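Local coordinates for Iron(III) ABC transporter, periplasmic iron-compound-binding protein (Vibrio cholerae, PDB 5GGY) that probably binds ferric siderophores such as ferrioxamine (iron-loaded Desferal) in the periplasm and hands them to an ABC transporter for iron uptake, at residues E71-L76 against A92-I97; T171-Y176 against S210-V215. All blocks are in the same frame, centred on the assembly; numbering follows the deposited sequence.

Interaction 1: E71-L76 against A92-I97; sequences EKIAAL and ATLGRI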
loop_
_atom_site.group_PDB
_atom_site.type_symbol
_atom_site.label_atom_id
_atom_site.label_comp_id
_atom_site.label_asym_id
_atom_site.label_seq_id
_atom_site.Cartn_x
_atom_site.Cartn_y
_atom_site.Cartn_z
ATOM N N GLU A 71 33.088 16.760 -9.632
ATOM C CA GLU A 71 34.003 17.462 -8.737
ATOM C C GLU A 71 33.265 18.067 -7.547
ATOM O O GLU A 71 33.759 18.041 -6.420
ATOM C CB GLU A 71 34.767 18.553 -9.491
ATOM C CG GLU A 71 35.931 18.041 -10.329
ATOM C CD GLU A 71 35.487 17.166 -11.484
ATOM O OE1 GLU A 71 34.389 17.408 -12.032
ATOM O OE2 GLU A 71 36.235 16.230 -11.834
ATOM N N LYS A 72 32.079 18.609 -7.800
ATOM C CA LYS A 72 31.274 19.198 -6.737
ATOM C C LYS A 72 30.704 18.109 -5.836
ATOM O O LYS A 72 30.607 18.287 -4.623
ATOM C CB LYS A 72 30.146 20.051 -7.318
ATOM C CG LYS A 72 29.472 20.959 -6.308
ATOM C CD LYS A 72 28.546 21.948 -6.996
ATOM C CE LYS A 72 27.981 22.962 -6.018
ATOM N NZ LYS A 72 27.119 23.958 -6.710
ATOM N N ILE A 73 30.331 16.983 -6.437
ATOM C CA ILE A 73 29.844 15.834 -5.683
ATOM C C ILE A 73 30.918 15.340 -4.718
ATOM O O ILE A 73 30.647 15.100 -3.540
ATOM C CB ILE A 73 29.417 14.678 -6.615
ATOM C CG1 ILE A 73 28.271 15.118 -7.530
ATOM C CG2 ILE A 73 29.003 13.460 -5.803
ATOM C CD1 ILE A 73 27.847 14.067 -8.534
ATOM N N ALA A 74 32.140 15.206 -5.223
ATOM C CA ALA A 74 33.268 14.770 -4.407
ATOM C C ALA A 74 33.588 15.786 -3.316
ATOM O O ALA A 74 33.903 15.416 -2.185
ATOM C CB ALA A 74 34.490 14.527 -5.281
ATOM N N ALA A 75 33.495 17.067 -3.661
ATOM C CA ALA A 75 33.775 18.148 -2.718
ATOM C C ALA A 75 32.790 18.158 -1.555
ATOM O O ALA A 75 33.104 18.647 -0.470
ATOM C CB ALA A 75 33.751 19.491 -3.433
ATOM N N LEU A 76 31.595 17.622 -1.786
ATOM C CA LEU A 76 30.571 17.565 -0.750
ATOM C C LEU A 76 30.831 16.424 0.229
ATOM O O LEU A 76 30.223 16.366 1.298
ATOM C CB LEU A 76 29.181 17.412 -1.373
ATOM C CG LEU A 76 28.597 18.648 -2.059
ATOM C CD1 LEU A 76 27.246 18.332 -2.686
ATOM C CD2 LEU A 76 28.470 19.789 -1.064
ATOM N N ALA A 92 30.017 3.400 -12.322
ATOM C CA ALA A 92 31.372 2.968 -11.980
ATOM C C ALA A 92 32.245 4.141 -11.538
ATOM O O ALA A 92 33.048 4.013 -10.614
ATOM C CB ALA A 92 32.008 2.252 -13.156
ATOM N N THR A 93 32.079 5.281 -12.201
ATOM C CA THR A 93 32.830 6.486 -11.862
ATOM C C THR A 93 32.365 7.073 -10.533
ATOM O O THR A 93 33.178 7.497 -9.708
ATOM C CB THR A 93 32.697 7.565 -12.957
ATOM O OG1 THR A 93 33.178 7.048 -14.204
ATOM C CG2 THR A 93 33.492 8.805 -12.585
ATOM N N LEU A 94 31.050 7.102 -10.335
ATOM C CA LEU A 94 30.468 7.612 -9.098
ATOM C C LEU A 94 30.907 6.777 -7.898
ATOM O O LEU A 94 31.069 7.294 -6.795
ATOM C CB LEU A 94 28.941 7.633 -9.201
ATOM C CG LEU A 94 28.324 8.630 -10.185
ATOM C CD1 LEU A 94 26.963 8.137 -10.659
ATOM C CD2 LEU A 94 28.208 10.000 -9.547
ATOM N N GLY A 95 31.108 5.485 -8.128
ATOM C CA GLY A 95 31.558 4.577 -7.089
ATOM C C GLY A 95 32.952 4.899 -6.579
ATOM O O GLY A 95 33.302 4.554 -5.449
ATOM N N ARG A 96 33.751 5.558 -7.413
ATOM C CA ARG A 96 35.104 5.951 -7.030
ATOM C C ARG A 96 35.075 7.072 -5.996
ATOM O O ARG A 96 36.038 7.275 -5.257
ATOM C CB ARG A 96 35.903 6.390 -8.257
ATOM C CG ARG A 96 36.139 5.289 -9.279
ATOM C CD ARG A 96 36.906 5.819 -10.481
ATOM N NE ARG A 96 37.314 4.747 -11.386
ATOM C CZ ARG A 96 38.480 4.113 -11.313
ATOM N NH1 ARG A 96 39.356 4.438 -10.373
ATOM N NH2 ARG A 96 38.768 3.151 -12.178
ATOM N N ILE A 97 33.963 7.797 -5.951
ATOM C CA ILE A 97 33.797 8.904 -5.018
ATOM C C ILE A 97 33.205 8.419 -3.700
ATOM O O ILE A 97 33.732 8.705 -2.625
ATOM C CB ILE A 97 32.891 10.000 -5.607
ATOM C CG1 ILE A 97 33.448 10.491 -6.943
ATOM C CG2 ILE A 97 32.737 11.153 -4.626
ATOM C CD1 ILE A 97 32.596 11.546 -7.615
#
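A74, on helix 70-75, and I97, at the end of segment 92-97, make the closest approach between the two segments, and the contact they begin is apolar throughout. The gamma methyl CG2 of I97 reaches the backbone of the facing helix, 3.7 Å from A74 CA, and lies 3.9 Å from A74 CB. With only a methyl group on A74, the backbones come together here, and the CA atoms of A74 and I97 are 5.9 Å apart. The first torsion of I97 (chi1 -56°) sets CG2 anti to its backbone N, and this turns the branch onto A74 while CG1 carries CD1 toward I73.

A second, looser set of methyl contacts involves I73. I73 CG2 and I97 CD1 stand 4.5 Å apart, at the limit of contact, and the far end of I73 meets L94 through CD1 and CD2 at 4.2 Å. L94 leaves its backbone alongside the facing helix, and it is the end of the side chain that comes nearer. I73 and L94 are both buried and both also rest on L22, and L70, just before 71-76, also touches L94 and I97.

The backbone bonds A75 N to E71 O and I97 N to L94 O serve each segment's own turn, and none links the two segments. With 166 Å² buried in total and only carbon atoms meeting, methyls against methyls and one methyl against a backbone CA, the association rests on dispersion and the exclusion of water, its closest fit coming from A74 and I97.

Interaction 2: T171-Y176 against S210-V215; sequences TSVFLY and SELQHV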
loop_
_atom_site.group_PDB
_atom_site.type_symbol
_atom_site.label_atom_id
_atom_site.label_comp_id
_atom_site.label_asym_id
_atom_site.label_seq_id
_atom_site.Cartn_x
_atom_site.Cartn_y
_atom_site.Cartn_z
ATOM N N THR A 171 1.627 19.950 -31.465
ATOM C CA THR A 171 1.022 18.948 -32.336
ATOM C C THR A 171 1.385 17.509 -31.972
ATOM O O THR A 171 0.940 16.576 -32.623
ATOM C CB THR A 171 1.387 19.203 -33.814
ATOM O OG1 THR A 171 2.806 19.315 -33.961
ATOM C CG2 THR A 171 0.724 20.479 -34.306
ATOM N N SER A 172 2.180 17.333 -30.924
ATOM C CA SER A 172 2.574 15.998 -30.481
ATOM C C SER A 172 2.260 15.813 -29.004
ATOM O O SER A 172 2.284 16.763 -28.237
ATOM C CB SER A 172 4.062 15.752 -30.732
ATOM O OG SER A 172 4.354 14.370 -30.773
ATOM N N VAL A 173 1.966 14.582 -28.608
ATOM C CA VAL A 173 1.514 14.295 -27.247
ATOM C C VAL A 173 2.168 13.040 -26.659
ATOM O O VAL A 173 2.386 12.059 -27.360
ATOM C CB VAL A 173 -0.033 14.154 -27.219
ATOM C CG1 VAL A 173 -0.480 13.026 -26.308
ATOM C CG2 VAL A 173 -0.676 15.471 -26.821
ATOM N N PHE A 174 2.494 13.098 -25.370
ATOM C CA PHE A 174 2.994 11.940 -24.633
ATOM C C PHE A 174 1.891 11.291 -23.811
ATOM O O PHE A 174 1.620 11.711 -22.694
ATOM C CB PHE A 174 4.147 12.330 -23.704
ATOM C CG PHE A 174 5.430 12.642 -24.419
ATOM C CD1 PHE A 174 6.022 11.709 -25.253
ATOM C CD2 PHE A 174 6.056 13.861 -24.233
ATOM C CE1 PHE A 174 7.206 11.995 -25.905
ATOM C CE2 PHE A 174 7.241 14.150 -24.879
ATOM C CZ PHE A 174 7.817 13.220 -25.716
ATOM N N LEU A 175 1.256 10.269 -24.371
ATOM C CA LEU A 175 0.220 9.531 -23.654
ATOM C C LEU A 175 0.833 8.626 -22.595
ATOM O O LEU A 175 1.785 7.898 -22.869
ATOM C CB LEU A 175 -0.626 8.693 -24.616
ATOM C CG LEU A 175 -1.536 9.442 -25.590
ATOM C CD1 LEU A 175 -2.309 8.457 -26.451
ATOM C CD2 LEU A 175 -2.486 10.354 -24.835
ATOM N N TYR A 176 0.282 8.667 -21.387
ATOM C CA TYR A 176 0.790 7.826 -20.308
ATOM C C TYR A 176 0.224 6.414 -20.402
ATOM O O TYR A 176 -0.987 6.221 -20.494
ATOM C CB TYR A 176 0.488 8.455 -18.945
ATOM C CG TYR A 176 1.428 9.597 -18.646
ATOM C CD1 TYR A 176 2.703 9.356 -18.147
ATOM C CD2 TYR A 176 1.061 10.910 -18.904
ATOM C CE1 TYR A 176 3.574 10.393 -17.890
ATOM C CE2 TYR A 176 1.926 11.953 -18.649
ATOM C CZ TYR A 176 3.179 11.690 -18.145
ATOM O OH TYR A 176 4.047 12.724 -17.891
ATOM N N SER A 210 -3.753 14.923 -33.301
ATOM C CA SER A 210 -4.986 14.531 -33.977
ATOM C C SER A 210 -5.513 13.168 -33.521
ATOM O O SER A 210 -6.697 12.870 -33.683
ATOM C CB SER A 210 -4.769 14.516 -35.489
ATOM O OG SER A 210 -3.726 13.623 -35.841
ATOM N N GLU A 211 -4.637 12.344 -32.951
ATOM C CA GLU A 211 -5.030 11.020 -32.475
ATOM C C GLU A 211 -5.995 11.100 -31.300
ATOM O O GLU A 211 -6.699 10.136 -31.006
ATOM C CB GLU A 211 -3.803 10.196 -32.075
ATOM C CG GLU A 211 -3.054 9.576 -33.244
ATOM C CD GLU A 211 -3.854 8.494 -33.950
ATOM O OE1 GLU A 211 -4.766 7.910 -33.325
ATOM O OE2 GLU A 211 -3.567 8.225 -35.136
ATOM N N LEU A 212 -6.026 12.249 -30.632
ATOM C CA LEU A 212 -6.921 12.444 -29.495
ATOM C C LEU A 212 -8.377 12.574 -29.932
ATOM O O LEU A 212 -9.278 12.638 -29.097
ATOM C CB LEU A 212 -6.508 13.675 -28.686
ATOM C CG LEU A 212 -5.168 13.594 -27.953
ATOM C CD1 LEU A 212 -5.044 14.739 -26.963
ATOM C CD2 LEU A 212 -5.023 12.256 -27.251
ATOM N N GLN A 213 -8.607 12.614 -31.241
ATOM C CA GLN A 213 -9.964 12.610 -31.777
ATOM C C GLN A 213 -10.693 11.327 -31.396
ATOM O O GLN A 213 -11.916 11.313 -31.264
ATOM C CB GLN A 213 -9.958 12.767 -33.297
ATOM C CG GLN A 213 -9.831 14.195 -33.786
ATOM C CD GLN A 213 -9.882 14.284 -35.299
ATOM O OE1 GLN A 213 -10.774 14.913 -35.868
ATOM N NE2 GLN A 213 -8.922 13.645 -35.960
ATOM N N HIS A 214 -9.932 10.252 -31.207
ATOM C CA HIS A 214 -10.503 8.965 -30.825
ATOM C C HIS A 214 -11.022 8.965 -29.391
ATOM O O HIS A 214 -11.572 7.968 -28.926
ATOM C CB HIS A 214 -9.471 7.850 -31.001
ATOM C CG HIS A 214 -9.387 7.322 -32.399
ATOM N ND1 HIS A 214 -8.185 7.114 -33.047
ATOM C CD2 HIS A 214 -10.348 6.952 -33.275
ATOM C CE1 HIS A 214 -8.414 6.645 -34.257
ATOM N NE2 HIS A 214 -9.723 6.536 -34.422
ATOM N N VAL A 215 -10.846 10.081 -28.692
ATOM C CA VAL A 215 -11.361 10.208 -27.337
ATOM C C VAL A 215 -12.726 10.894 -27.350
ATOM O O VAL A 215 -12.867 12.045 -26.932
ATOM C CB VAL A 215 -10.392 10.987 -26.428
ATOM C CG1 VAL A 215 -10.798 10.837 -24.968
ATOM C CG2 VAL A 215 -8.968 10.491 -26.631
#
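This is a small, buried, wholly apolar contact in the lobe built on the six-stranded mixed sheet, one of the two alpha/beta lobes expected of a periplasmic solute-binding protein of this family. It joins strand 172-176 to the 3-10 turn at 210-214, which belongs to the connection between strands 204-208 and 219-223. Strand 172-176 pairs antiparallel with 204-208, through backbone bonds such as V173 with K207 and L175 with V205. The chain that follows 204-208 then brings L212 over V173 and L175.

L212 carries the contact from the 3-10 side. Its two methyls divide the work: CD2 lies 4.0 Å from L175 CD2, while CD1 is 4.4 Å from V173 CG2. L175 and L212 run past each other in opposite directions, with the CD2 methyls touching. In both leucines CG sits anti to the carbonyl carbon (chi1 -68° in L175 and -67° in L212), which points each branched end at the opposing segment. The CA atoms of V173 and L212 remain 8.9 Å apart, so side chains alone span the distance.

Neighbours close in around the contact: F243 of helix 242-245 touches L212, and L165 and F167 of strand 161-167 touch V173. E211, beside L212, turns its carboxylate away to form a salt bridge with R208.

The turn also bonds to itself. S210 O accepts from Q213 N at 3.1 Å and from Q213 NE2 at 3.3 Å, the two donors arriving from opposite faces of the carbonyl plane and the N-H of Q213 NE2 pointing at the oxygen with an angle of 153°.

In the fold
Interaction 1 comes wholly earlier in the chain than interaction 2, and their centres lie 42 Å apart, with the middle of the chain between them and nearest atoms about 24 Å apart. Interaction 1 joins segments on two helices that flank strand 80-83 in sequence, in the part of the chain holding the parallel sheet 19-21, 80-83 and 100-102. Interaction 2 belongs to the six-stranded mixed sheet of the later part. They share no strand, helix or sheet. Each thus packs one lobe internally, consistent with a two-lobed protein of this family that takes its ligand between the lobes.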